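Local atomic coordinates of putative non-ribosomal peptide synthetase (Actinomadura parvosata subsp. kistnae, PDB entry 6M7L), a protein that belongs to the condensation-domain family of non-ribosomal peptide synthetases and probably takes part in peptide assembly, perhaps without forming peptide bonds itself. Residues G63-V68 against W130-F135. Numbering follows the deposited sequence.
Sequences GALADV and WRAHLF
The indole of W130 reaches from strand 130-135 to helix 63-68 and meets it with the far end of its six-membered ring. V68 CB lies 3.8 Å from W130 CH2, the two side chains crossing at about a right angle; compact and beta-branched, valine puts CB and CG1 against CH2 close to the helix backbone. L65 CD2 sits 4.1 Å from W130 CZ3. L65 O lies at the ring edge, near its plane, beside CZ2 and CH2, an approach that would suit the weakly positive C-H rim. Leucine's two methyls divide the work: CD2 goes to the indole, and CD1 packs 3.7 Å from A132 CB. Its CG stands anti to the carbonyl carbon (chi1 -72°), and the branched end thereby comes nearer the strand. Alanine at 132 is short enough to let that methyl settle close, whereas the long, flat tryptophan spans a wider gap; the segment axes come no closer than 10.5 Å. On the strand's other face R131 NE donates a 2.8 Å hydrogen bond to H133 NE2, coplanar with both groups, and H133 ND1 is hydrogen-bonded to E101 OE2. Helix 155-172 adds L165 against L65 and L161 against V68 and W130; L75, P98, V146 and A148 also pack on the indole. Segments 63-68 and 130-135 run nearly antiparallel (162°), a helix on one face of a mixed sheet in the chloramphenicol acetyltransferase-like alpha/beta sandwich, where strand 130-136 lies between strands 100-102 and 141-149.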
loop_
_atom_site.group_PDB
_atom_site.type_symbol
_atom_site.label_atom_id
_atom_site.label_comp_id
_atom_site.label_asym_id
_atom_site.label_seq_id
_atom_site.Cartn_x
_atom_site.Cartn_y
_atom_site.Cartn_z
ATOM N N GLY A 63 -3.150 -5.285 -24.455
ATOM C CA GLY A 63 -4.452 -4.687 -24.216
ATOM C C GLY A 63 -4.512 -3.934 -22.904
ATOM O O GLY A 63 -5.101 -2.853 -22.822
ATOM N N ALA A 64 -3.899 -4.492 -21.857
ATOM C CA ALA A 64 -3.885 -3.822 -20.561
ATOM C C ALA A 64 -3.108 -2.513 -20.625
ATOM O O ALA A 64 -3.517 -1.513 -20.020
ATOM C CB ALA A 64 -3.293 -4.743 -19.498
ATOM N N LEU A 65 -1.985 -2.502 -21.347
ATOM C CA LEU A 65 -1.242 -1.260 -21.543
ATOM C C LEU A 65 -2.119 -0.203 -22.204
ATOM O O LEU A 65 -2.175 0.948 -21.752
ATOM C CB LEU A 65 0.012 -1.528 -22.375
ATOM C CG LEU A 65 1.140 -2.287 -21.671
ATOM C CD1 LEU A 65 2.230 -2.689 -22.656
ATOM C CD2 LEU A 65 1.714 -1.456 -20.536
ATOM N N ALA A 66 -2.827 -0.585 -23.271
ATOM C CA ALA A 66 -3.757 0.341 -23.909
ATOM C C ALA A 66 -4.870 0.762 -22.958
ATOM O O ALA A 66 -5.356 1.897 -23.039
ATOM C CB ALA A 66 -4.345 -0.291 -25.169
ATOM N N ASP A 67 -5.283 -0.130 -22.050
ATOM C CA ASP A 67 -6.343 0.208 -21.102
ATOM C C ASP A 67 -5.882 1.261 -20.104
ATOM O O ASP A 67 -6.647 2.170 -19.758
ATOM C CB ASP A 67 -6.818 -1.045 -20.371
ATOM C CG ASP A 67 -7.545 -2.006 -21.279
ATOM O OD1 ASP A 67 -8.193 -1.540 -22.242
ATOM O OD2 ASP A 67 -7.466 -3.228 -21.033
ATOM N N VAL A 68 -4.644 1.147 -19.618
ATOM C CA VAL A 68 -4.088 2.186 -18.756
ATOM C C VAL A 68 -4.055 3.517 -19.494
ATOM O O VAL A 68 -4.395 4.566 -18.931
ATOM C CB VAL A 68 -2.688 1.780 -18.263
ATOM C CG1 VAL A 68 -2.117 2.853 -17.345
ATOM C CG2 VAL A 68 -2.749 0.444 -17.560
ATOM N N TRP A 130 4.747 7.736 -22.968
ATOM C CA TRP A 130 5.196 6.536 -22.276
ATOM C C TRP A 130 5.292 5.388 -23.268
ATOM O O TRP A 130 4.735 5.441 -24.367
ATOM C CB TRP A 130 4.279 6.176 -21.099
ATOM C CG TRP A 130 2.921 5.668 -21.471
ATOM C CD1 TRP A 130 2.062 6.205 -22.385
ATOM C CD2 TRP A 130 2.251 4.534 -20.908
ATOM N NE1 TRP A 130 0.905 5.464 -22.438
ATOM C CE2 TRP A 130 0.996 4.435 -21.540
ATOM C CE3 TRP A 130 2.595 3.589 -19.937
ATOM C CZ2 TRP A 130 0.081 3.431 -21.227
ATOM C CZ3 TRP A 130 1.689 2.591 -19.632
ATOM C CH2 TRP A 130 0.447 2.520 -20.274
ATOM N N ARG A 131 6.022 4.353 -22.862
ATOM C CA ARG A 131 6.254 3.187 -23.700
ATOM C C ARG A 131 6.657 2.023 -22.807
ATOM O O ARG A 131 7.015 2.204 -21.641
ATOM C CB ARG A 131 7.329 3.463 -24.755
ATOM C CG ARG A 131 8.575 4.105 -24.185
ATOM C CD ARG A 131 9.722 4.112 -25.177
ATOM N NE ARG A 131 10.996 4.189 -24.472
ATOM C CZ ARG A 131 11.709 5.298 -24.315
ATOM N NH1 ARG A 131 11.291 6.444 -24.836
ATOM N NH2 ARG A 131 12.848 5.253 -23.640
ATOM N N ALA A 132 6.595 0.820 -23.373
ATOM C CA ALA A 132 6.869 -0.404 -22.638
ATOM C C ALA A 132 7.830 -1.280 -23.427
ATOM O O ALA A 132 7.725 -1.386 -24.652
ATOM C CB ALA A 132 5.578 -1.179 -22.345
ATOM N N HIS A 133 8.763 -1.908 -22.715
ATOM C CA HIS A 133 9.763 -2.783 -23.318
ATOM C C HIS A 133 9.703 -4.130 -22.611
ATOM O O HIS A 133 10.088 -4.238 -21.441
ATOM C CB HIS A 133 11.160 -2.176 -23.217
ATOM C CG HIS A 133 11.214 -0.728 -23.590
ATOM N ND1 HIS A 133 11.590 -0.294 -24.844
ATOM C CD2 HIS A 133 10.929 0.387 -22.876
ATOM C CE1 HIS A 133 11.539 1.026 -24.883
ATOM N NE2 HIS A 133 11.142 1.463 -23.703
ATOM N N LEU A 134 9.218 -5.148 -23.314
ATOM C CA LEU A 134 9.138 -6.493 -22.769
ATOM C C LEU A 134 10.394 -7.267 -23.143
ATOM O O LEU A 134 10.839 -7.222 -24.296
ATOM C CB LEU A 134 7.892 -7.211 -23.288
ATOM C CG LEU A 134 7.682 -8.648 -22.810
ATOM C CD1 LEU A 134 7.682 -8.710 -21.291
ATOM C CD2 LEU A 134 6.385 -9.203 -23.374
ATOM N N PHE A 135 10.966 -7.975 -22.167
ATOM C CA PHE A 135 12.212 -8.719 -22.345
ATOM C C PHE A 135 11.971 -10.183 -22.002
ATOM O O PHE A 135 12.097 -10.587 -20.836
ATOM C CB PHE A 135 13.327 -8.127 -21.489
ATOM C CG PHE A 135 13.639 -6.695 -21.815
ATOM C CD1 PHE A 135 14.490 -6.380 -22.863
ATOM C CD2 PHE A 135 13.078 -5.663 -21.079
ATOM C CE1 PHE A 135 14.779 -5.061 -23.169
ATOM C CE2 PHE A 135 13.364 -4.341 -21.381
ATOM C CZ PHE A 135 14.215 -4.041 -22.428
#